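Local structure of cysteine desulfurase (Thermococcus onnurineus, 5B89) at residues M56-V67 with T288-G296; G345-P356 with I386-F394. The protein probably catalyses the pyridoxal 5'-phosphate-dependent removal of sulfur from L-cysteine, passing it to a sulfur carrier and releasing L-alanine. All coordinates share one frame; numbering follows the deposited sequence.

Contact 1. Residues M56-V67 with T288-G296. With PLP (pyridoxal-5'-phosphate), chain D.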
# COMPACT_ATOMS: atom_id res chain seq x y z
N MET B 56 7.99 -8.22 -12.07
CA MET B 56 7.02 -7.16 -11.97
C MET B 56 6.71 -6.55 -13.34
O MET B 56 5.60 -6.29 -13.63
CB MET B 56 7.55 -6.04 -11.05
CG MET B 56 7.63 -6.49 -9.62
SD MET B 56 7.89 -5.10 -8.51
CE MET B 56 9.49 -4.46 -9.00
N ASP B 57 7.74 -6.38 -14.14
CA ASP B 57 7.61 -5.85 -15.49
C ASP B 57 6.75 -6.80 -16.32
O ASP B 57 6.04 -6.38 -17.18
CB ASP B 57 8.99 -5.82 -16.17
CG ASP B 57 9.91 -4.68 -15.75
OD1 ASP B 57 9.54 -3.80 -15.11
OD2 ASP B 57 11.07 -4.78 -16.16
N GLU B 58 6.83 -8.09 -16.05
CA GLU B 58 6.04 -9.06 -16.76
C GLU B 58 4.56 -8.87 -16.47
O GLU B 58 3.77 -8.95 -17.34
CB GLU B 58 6.52 -10.50 -16.47
CG GLU B 58 5.88 -11.51 -17.37
CD GLU B 58 6.07 -12.96 -16.94
OE1 GLU B 58 6.02 -13.81 -17.84
OE2 GLU B 58 6.21 -13.28 -15.77
N TYR B 59 4.24 -8.62 -15.22
CA TYR B 59 2.86 -8.36 -14.88
C TYR B 59 2.37 -7.10 -15.63
O TYR B 59 1.36 -7.10 -16.23
CB TYR B 59 2.65 -8.13 -13.36
CG TYR B 59 1.30 -7.51 -12.99
CD1 TYR B 59 0.15 -8.17 -13.19
CD2 TYR B 59 1.20 -6.25 -12.47
CE1 TYR B 59 -1.05 -7.63 -12.90
CE2 TYR B 59 -0.01 -5.69 -12.15
CZ TYR B 59 -1.14 -6.38 -12.36
OH TYR B 59 -2.34 -5.84 -12.07
N TYR B 60 3.12 -6.03 -15.50
CA TYR B 60 2.70 -4.77 -16.06
C TYR B 60 2.60 -4.77 -17.56
O TYR B 60 1.75 -4.10 -18.07
CB TYR B 60 3.58 -3.58 -15.60
CG TYR B 60 3.26 -3.19 -14.19
CD1 TYR B 60 2.07 -2.65 -13.90
CD2 TYR B 60 4.11 -3.46 -13.17
CE1 TYR B 60 1.74 -2.34 -12.62
CE2 TYR B 60 3.78 -3.12 -11.86
CZ TYR B 60 2.57 -2.59 -11.62
OH TYR B 60 2.16 -2.28 -10.41
N LEU B 61 3.47 -5.50 -18.24
CA LEU B 61 3.46 -5.48 -19.69
C LEU B 61 2.84 -6.67 -20.41
O LEU B 61 2.46 -6.54 -21.53
CB LEU B 61 4.88 -5.24 -20.21
CG LEU B 61 5.49 -3.92 -19.80
CD1 LEU B 61 6.93 -3.88 -20.20
CD2 LEU B 61 4.74 -2.74 -20.37
N LYS B 62 2.72 -7.80 -19.73
CA LYS B 62 2.20 -9.00 -20.32
C LYS B 62 0.91 -9.59 -19.79
O LYS B 62 0.26 -10.29 -20.50
CB LYS B 62 3.28 -10.10 -20.40
CG LYS B 62 4.52 -9.73 -21.18
CD LYS B 62 5.38 -10.96 -21.43
CE LYS B 62 6.81 -10.65 -21.79
NZ LYS B 62 6.93 -9.31 -22.39
N TYR B 63 0.55 -9.33 -18.55
CA TYR B 63 -0.70 -9.85 -18.01
C TYR B 63 -1.41 -8.90 -17.07
O TYR B 63 -1.95 -9.27 -16.13
CB TYR B 63 -0.56 -11.27 -17.40
CG TYR B 63 0.40 -11.46 -16.23
CD1 TYR B 63 1.69 -11.69 -16.44
CD2 TYR B 63 -0.07 -11.50 -14.95
CE1 TYR B 63 2.58 -11.87 -15.41
CE2 TYR B 63 0.79 -11.67 -13.91
CZ TYR B 63 2.12 -11.86 -14.14
OH TYR B 63 2.98 -12.03 -13.12
N ARG B 64 -1.39 -7.64 -17.43
CA ARG B 64 -1.95 -6.60 -16.63
C ARG B 64 -3.45 -6.65 -16.51
O ARG B 64 -4.16 -6.52 -17.48
CB ARG B 64 -1.47 -5.25 -17.21
CG ARG B 64 -1.87 -4.03 -16.41
CD ARG B 64 -1.20 -3.88 -15.05
NE ARG B 64 -1.52 -2.54 -14.62
CZ ARG B 64 -2.50 -2.17 -13.84
NH1 ARG B 64 -2.77 -0.90 -13.73
NH2 ARG B 64 -3.19 -3.04 -13.16
N ALA B 65 -3.92 -6.81 -15.29
CA ALA B 65 -5.32 -6.84 -15.01
C ALA B 65 -5.54 -6.84 -13.53
O ALA B 65 -4.65 -7.03 -12.84
CB ALA B 65 -5.94 -8.10 -15.62
N ASN B 66 -6.79 -6.65 -13.15
CA ASN B 66 -7.21 -6.71 -11.78
C ASN B 66 -7.50 -8.19 -11.45
O ASN B 66 -7.61 -8.99 -12.31
CB ASN B 66 -8.40 -5.79 -11.48
CG ASN B 66 -8.34 -5.23 -10.07
OD1 ASN B 66 -7.92 -5.92 -9.17
ND2 ASN B 66 -8.79 -4.04 -9.90
N VAL B 67 -7.60 -8.51 -10.18
CA VAL B 67 -7.78 -9.88 -9.77
C VAL B 67 -9.21 -10.21 -9.49
O VAL B 67 -10.07 -9.80 -10.20
CB VAL B 67 -6.85 -10.21 -8.60
CG1 VAL B 67 -5.43 -10.15 -9.08
CG2 VAL B 67 -6.99 -9.24 -7.45
N THR B 288 -8.43 -2.88 -4.51
CA THR B 288 -7.47 -3.52 -5.33
C THR B 288 -6.14 -3.66 -4.64
O THR B 288 -5.55 -2.69 -4.22
CB THR B 288 -7.23 -2.70 -6.63
OG1 THR B 288 -8.51 -2.53 -7.31
CG2 THR B 288 -6.23 -3.29 -7.56
N PRO B 289 -5.63 -4.91 -4.44
CA PRO B 289 -4.32 -5.05 -3.86
C PRO B 289 -3.18 -4.53 -4.61
O PRO B 289 -3.36 -4.25 -5.81
CB PRO B 289 -4.18 -6.54 -3.58
CG PRO B 289 -5.37 -7.13 -4.20
CD PRO B 289 -6.21 -6.15 -4.92
N ASN B 290 -1.98 -4.45 -4.02
CA ASN B 290 -0.83 -4.18 -4.79
C ASN B 290 -0.38 -5.44 -5.50
O ASN B 290 0.55 -6.15 -5.06
CB ASN B 290 0.29 -3.66 -3.95
CG ASN B 290 1.43 -3.20 -4.72
OD1 ASN B 290 1.47 -3.32 -5.93
ND2 ASN B 290 2.49 -2.64 -4.03
N ILE B 291 -1.07 -5.73 -6.62
CA ILE B 291 -0.85 -6.97 -7.35
C ILE B 291 0.59 -7.07 -7.82
O ILE B 291 1.32 -8.08 -7.65
CB ILE B 291 -1.81 -7.06 -8.53
CG1 ILE B 291 -3.20 -7.01 -8.00
CG2 ILE B 291 -1.54 -8.31 -9.37
CD1 ILE B 291 -4.20 -6.57 -9.06
N GLY B 292 1.15 -6.01 -8.42
CA GLY B 292 2.50 -6.00 -8.88
C GLY B 292 3.50 -6.20 -7.77
O GLY B 292 4.50 -6.85 -7.95
N GLY B 293 3.17 -5.55 -6.65
CA GLY B 293 4.10 -5.67 -5.53
C GLY B 293 4.08 -7.05 -4.88
O GLY B 293 5.14 -7.53 -4.50
N ALA B 294 2.94 -7.69 -4.78
CA ALA B 294 2.89 -9.09 -4.27
C ALA B 294 3.65 -10.00 -5.19
O ALA B 294 4.43 -10.88 -4.76
CB ALA B 294 1.47 -9.54 -4.16
N ILE B 295 3.56 -9.83 -6.51
CA ILE B 295 4.33 -10.62 -7.47
C ILE B 295 5.79 -10.37 -7.32
O ILE B 295 6.62 -11.29 -7.36
CB ILE B 295 3.78 -10.33 -8.90
CG1 ILE B 295 2.39 -10.92 -9.04
CG2 ILE B 295 4.76 -10.86 -10.00
CD1 ILE B 295 1.56 -10.39 -10.26
N GLY B 296 6.17 -9.11 -7.13
CA GLY B 296 7.57 -8.80 -6.87
C GLY B 296 8.14 -9.39 -5.57
O GLY B 296 9.29 -9.87 -5.57
N1 PLP D . -14.85 3.66 -6.01
C2 PLP D . -15.06 3.60 -7.31
C2A PLP D . -16.09 4.56 -7.91
C3 PLP D . -14.31 2.66 -8.15
O3 PLP D . -14.46 2.58 -9.49
C4 PLP D . -13.29 1.87 -7.46
C4A PLP D . -12.41 0.86 -8.18
C5 PLP D . -13.16 2.08 -6.02
C6 PLP D . -13.91 2.97 -5.33
C5A PLP D . -12.10 1.27 -5.30
O4P PLP D . -10.80 1.45 -6.03
P PLP D . -9.62 0.54 -5.47
O1P PLP D . -10.05 -0.88 -5.83
O2P PLP D . -9.60 0.67 -4.05
O3P PLP D . -8.45 0.92 -6.23
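Tyr-59 lies against Ile-291 and Ile-295, which project from the facing helix, 291-307. Tyr-59 CB and CG pass the methyl CD1 of Ile-295. Further on, Tyr-59 CD2 lies 3.8 Å from Gly-292 CA. Ile-291 CG2 sits over one ring face, 3.9 Å from the Tyr-59 centroid, as a CH-pi contact. At the tip, Tyr-59 OH lies 3.6 Å from Ile-291 CD1. Tyr-59 OH gives its proton to Ala-65 O at 2.7 Å, from above the carbonyl plane. It also accepts from Arg-64 NH2. Two bonds therefore fix the ring's outer end. Chi1 of 166° sets CG opposite the backbone N and turns the ring to the facing helix. Tyr-63 OH touches Ile-295 CD1 at 3.6 Å.

The helical segments 56-62 and 291-296 run roughly antiparallel, at 145°, and are close where Met-56 CG rests 3.6 Å from Gly-296 CA. Asn-290 is the N-cap of the second helix; its OD1 accepts from Gly-293 N. This region is part of the dimer interface of a class-V PLP enzyme. Tyr-60 OH finds its main polar partner in Thr-242 of the second subunit.

Beyond the helix, Asn-66 ND2 donates to Thr-288 OG1 at 3.0 Å, nearly straight at 166° and in the amide plane. Asn-66 OD1 takes Val-67 N on a lone pair. Thr-288 OG1 in turn donates to PLP O1P at 2.7 Å, and Thr-288 N binds the same oxygen. Gln-213, Ser-233, Ser-107 and His-235 of the second subunit also bond this cofactor.

Contact 2. Residues G345-P356 with I386-F394. With ALA (alanine), chain H.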
# COMPACT_ATOMS: atom_id res chain seq x y z
N GLY B 345 22.92 -8.22 11.08
CA GLY B 345 23.75 -7.49 10.14
C GLY B 345 23.59 -6.01 10.17
O GLY B 345 23.33 -5.41 9.19
N VAL B 346 23.73 -5.46 11.35
CA VAL B 346 23.56 -4.07 11.64
C VAL B 346 24.64 -3.63 12.62
O VAL B 346 24.74 -4.23 13.64
CB VAL B 346 22.21 -3.82 12.35
CG1 VAL B 346 22.01 -2.36 12.66
CG2 VAL B 346 21.05 -4.34 11.49
N VAL B 347 25.42 -2.61 12.27
CA VAL B 347 26.43 -2.06 13.21
C VAL B 347 26.21 -0.59 13.31
O VAL B 347 26.49 0.20 12.35
CB VAL B 347 27.83 -2.39 12.69
CG1 VAL B 347 28.82 -1.80 13.70
CG2 VAL B 347 28.05 -3.88 12.54
N SER B 348 25.71 -0.11 14.45
CA SER B 348 25.60 1.27 14.80
C SER B 348 26.85 1.63 15.59
O SER B 348 27.37 0.85 16.39
CB SER B 348 24.36 1.56 15.75
OG SER B 348 23.19 1.77 14.97
N PHE B 349 27.33 2.83 15.31
CA PHE B 349 28.53 3.36 15.90
C PHE B 349 28.50 4.87 15.92
O PHE B 349 27.63 5.49 15.38
CB PHE B 349 29.79 2.87 15.15
CG PHE B 349 29.85 3.27 13.71
CD1 PHE B 349 29.19 2.56 12.77
CD2 PHE B 349 30.65 4.32 13.29
CE1 PHE B 349 29.24 2.91 11.46
CE2 PHE B 349 30.70 4.67 11.97
CZ PHE B 349 30.01 3.97 11.05
N ASN B 350 29.50 5.42 16.58
CA ASN B 350 29.69 6.86 16.62
C ASN B 350 31.18 7.19 16.65
O ASN B 350 31.95 6.44 17.11
CB ASN B 350 29.03 7.54 17.82
CG ASN B 350 27.62 7.98 17.56
OD1 ASN B 350 27.32 8.62 16.61
ND2 ASN B 350 26.76 7.64 18.45
N VAL B 351 31.50 8.34 16.13
CA VAL B 351 32.87 8.85 16.18
C VAL B 351 32.90 10.00 17.19
O VAL B 351 32.22 10.94 17.01
CB VAL B 351 33.38 9.34 14.82
CG1 VAL B 351 34.80 9.87 14.98
CG2 VAL B 351 33.35 8.22 13.80
N PRO B 352 33.66 9.84 18.26
CA PRO B 352 33.71 10.90 19.33
C PRO B 352 34.12 12.23 18.74
O PRO B 352 35.04 12.27 17.91
CB PRO B 352 34.76 10.37 20.26
CG PRO B 352 34.73 8.91 20.10
CD PRO B 352 34.54 8.71 18.58
N GLY B 353 33.36 13.27 19.05
CA GLY B 353 33.61 14.57 18.45
C GLY B 353 32.87 14.98 17.20
O GLY B 353 32.92 16.14 16.83
N LEU B 354 32.16 14.05 16.55
CA LEU B 354 31.52 14.26 15.29
C LEU B 354 30.05 13.80 15.33
O LEU B 354 29.76 12.74 15.83
CB LEU B 354 32.21 13.43 14.20
CG LEU B 354 33.58 13.89 13.74
CD1 LEU B 354 33.92 13.03 12.51
CD2 LEU B 354 33.58 15.37 13.35
N HIS B 355 29.21 14.64 14.83
CA HIS B 355 27.82 14.36 14.73
C HIS B 355 27.70 13.17 13.73
O HIS B 355 28.40 13.14 12.74
CB HIS B 355 27.09 15.57 14.25
CG HIS B 355 25.60 15.47 14.39
ND1 HIS B 355 24.82 14.71 13.52
CD2 HIS B 355 24.75 15.96 15.32
CE1 HIS B 355 23.55 14.79 13.88
NE2 HIS B 355 23.48 15.54 14.97
N PRO B 356 26.76 12.21 14.01
CA PRO B 356 26.57 11.14 13.00
C PRO B 356 26.28 11.58 11.57
O PRO B 356 26.75 10.91 10.64
CB PRO B 356 25.31 10.41 13.52
CG PRO B 356 25.19 10.77 14.95
CD PRO B 356 25.95 12.02 15.21
N ILE B 386 22.45 9.03 24.01
CA ILE B 386 23.06 9.55 22.79
C ILE B 386 21.98 10.16 21.92
O ILE B 386 20.76 9.95 22.18
CB ILE B 386 23.82 8.49 22.04
CG1 ILE B 386 22.87 7.35 21.64
CG2 ILE B 386 24.95 7.94 22.88
CD1 ILE B 386 23.51 6.26 20.80
N ASN B 387 22.36 10.95 20.93
CA ASN B 387 21.38 11.66 20.09
C ASN B 387 20.99 10.84 18.86
O ASN B 387 19.98 11.08 18.22
CB ASN B 387 21.96 12.97 19.57
CG ASN B 387 22.35 13.91 20.67
OD1 ASN B 387 21.59 14.06 21.63
ND2 ASN B 387 23.53 14.55 20.56
N GLY B 388 21.88 9.93 18.52
CA GLY B 388 21.74 9.10 17.36
C GLY B 388 23.04 8.37 17.09
O GLY B 388 23.94 8.45 17.85
N THR B 389 23.07 7.65 15.98
CA THR B 389 24.22 6.88 15.60
C THR B 389 24.41 6.88 14.10
O THR B 389 23.56 7.31 13.38
CB THR B 389 24.07 5.37 16.00
OG1 THR B 389 23.06 4.76 15.21
CG2 THR B 389 23.72 5.17 17.43
N VAL B 390 25.55 6.37 13.69
CA VAL B 390 25.85 6.09 12.32
C VAL B 390 25.54 4.60 12.22
O VAL B 390 25.82 3.88 13.12
CB VAL B 390 27.32 6.34 11.92
CG1 VAL B 390 27.41 6.27 10.41
CG2 VAL B 390 27.74 7.72 12.38
N ARG B 391 24.93 4.18 11.13
CA ARG B 391 24.52 2.76 11.02
C ARG B 391 24.88 2.19 9.67
O ARG B 391 24.40 2.66 8.64
CB ARG B 391 22.99 2.58 11.25
CG ARG B 391 22.48 1.15 11.31
CD ARG B 391 20.96 1.20 11.35
NE ARG B 391 20.38 1.61 10.08
CZ ARG B 391 19.15 1.93 9.87
NH1 ARG B 391 18.28 1.87 10.86
NH2 ARG B 391 18.67 2.32 8.68
N ALA B 392 25.71 1.17 9.72
CA ALA B 392 26.08 0.40 8.54
C ALA B 392 25.31 -0.92 8.67
O ALA B 392 25.34 -1.52 9.67
CB ALA B 392 27.55 0.15 8.48
N SER B 393 24.61 -1.33 7.64
CA SER B 393 23.81 -2.52 7.68
C SER B 393 23.96 -3.24 6.36
O SER B 393 24.08 -2.65 5.32
CB SER B 393 22.36 -2.20 7.98
OG SER B 393 21.90 -1.29 7.10
N PHE B 394 23.93 -4.55 6.46
CA PHE B 394 24.26 -5.43 5.39
C PHE B 394 23.23 -6.41 4.85
O PHE B 394 22.25 -6.65 5.45
CB PHE B 394 25.42 -6.31 5.90
CG PHE B 394 26.56 -5.56 6.54
CD1 PHE B 394 27.33 -4.68 5.83
CD2 PHE B 394 26.91 -5.82 7.85
CE1 PHE B 394 28.38 -4.02 6.43
CE2 PHE B 394 27.95 -5.17 8.46
CZ PHE B 394 28.69 -4.27 7.74
N ALA H . 13.20 0.30 9.73
CA ALA H . 14.04 1.18 8.77
C ALA H . 15.11 2.11 9.38
O ALA H . 15.49 1.82 10.54
CB ALA H . 13.24 2.05 7.78
OXT ALA H . 15.72 3.07 8.77
O HOH W 1 20.74 -5.88 7.69
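Phe-349 takes Val-390 over one face of its ring: Val-390 CB stands 3.8 Å from the centroid, 16° off the normal. At the ring's edge lies Val-347 O. With chi1 at 60°, CG of Phe-349 sits between the backbone N and the carbonyl carbon, which turns the ring back over the neighbouring strand. Its tip CZ presses on Val-390 CG1 at 3.5 Å. Val-390 CG2 turns to Pro-356 CA. Helices 309-329 and 400-415 pack on Phe-349 through Leu-327 and Met-410.

The guanidinium of Arg-391 has ALA O at its edge, near its plane. Arg-391 NH1 donates to ALA O at 2.8 Å and NH2 to ALA OXT at 3.0 Å, so both carboxylate oxygens are held. The shaft bends at chi3, and its CG lies 3.8 Å from Val-346 CG1.

Beside the Arg-391 shaft, Ser-348 OG and Thr-389 OG1 are 3.0 Å apart; their main partners are Ala-186 O and His-375 NE2. Asn-350 ND2 donates to Gly-388 O at 3.0 Å, in both the amide and carbonyl planes.

Val-347 with Ala-392 and Phe-349 with Val-390 are antiparallel hydrogen-bonded pairs. Strand 346-349 is an outermost strand of this chain's four-stranded mixed sheet; Ser-348 and Asn-350 make backbone bonds to Tyr-335 and Pro-333. Apolar side chains line its helix-covered face. The Arg-391 face contributes to the active-site pocket, holding the carboxylate of the product alanine and probably that of substrate cysteine likewise.

The two contacts lie on opposite sides of the chain's centre. Their centres are 38 Å apart, and their nearest atoms about 17 Å. Along the chain both segments of contact 1 precede both segments of contact 2. Contact 1 joins helices 50-62 and 291-307; contact 2 joins neighbouring strands of the mixed sheet 38-39, 368-373, 389-393 and 346-349. Each faces an active site, but not the same one. Contact 1 reaches a cofactor also bonded by residues of the second subunit, whereas contact 2 supplies Arg-391, one of the residues that hold the alanine in this chain's own pocket. Each site of the dimer thus draws on both chains.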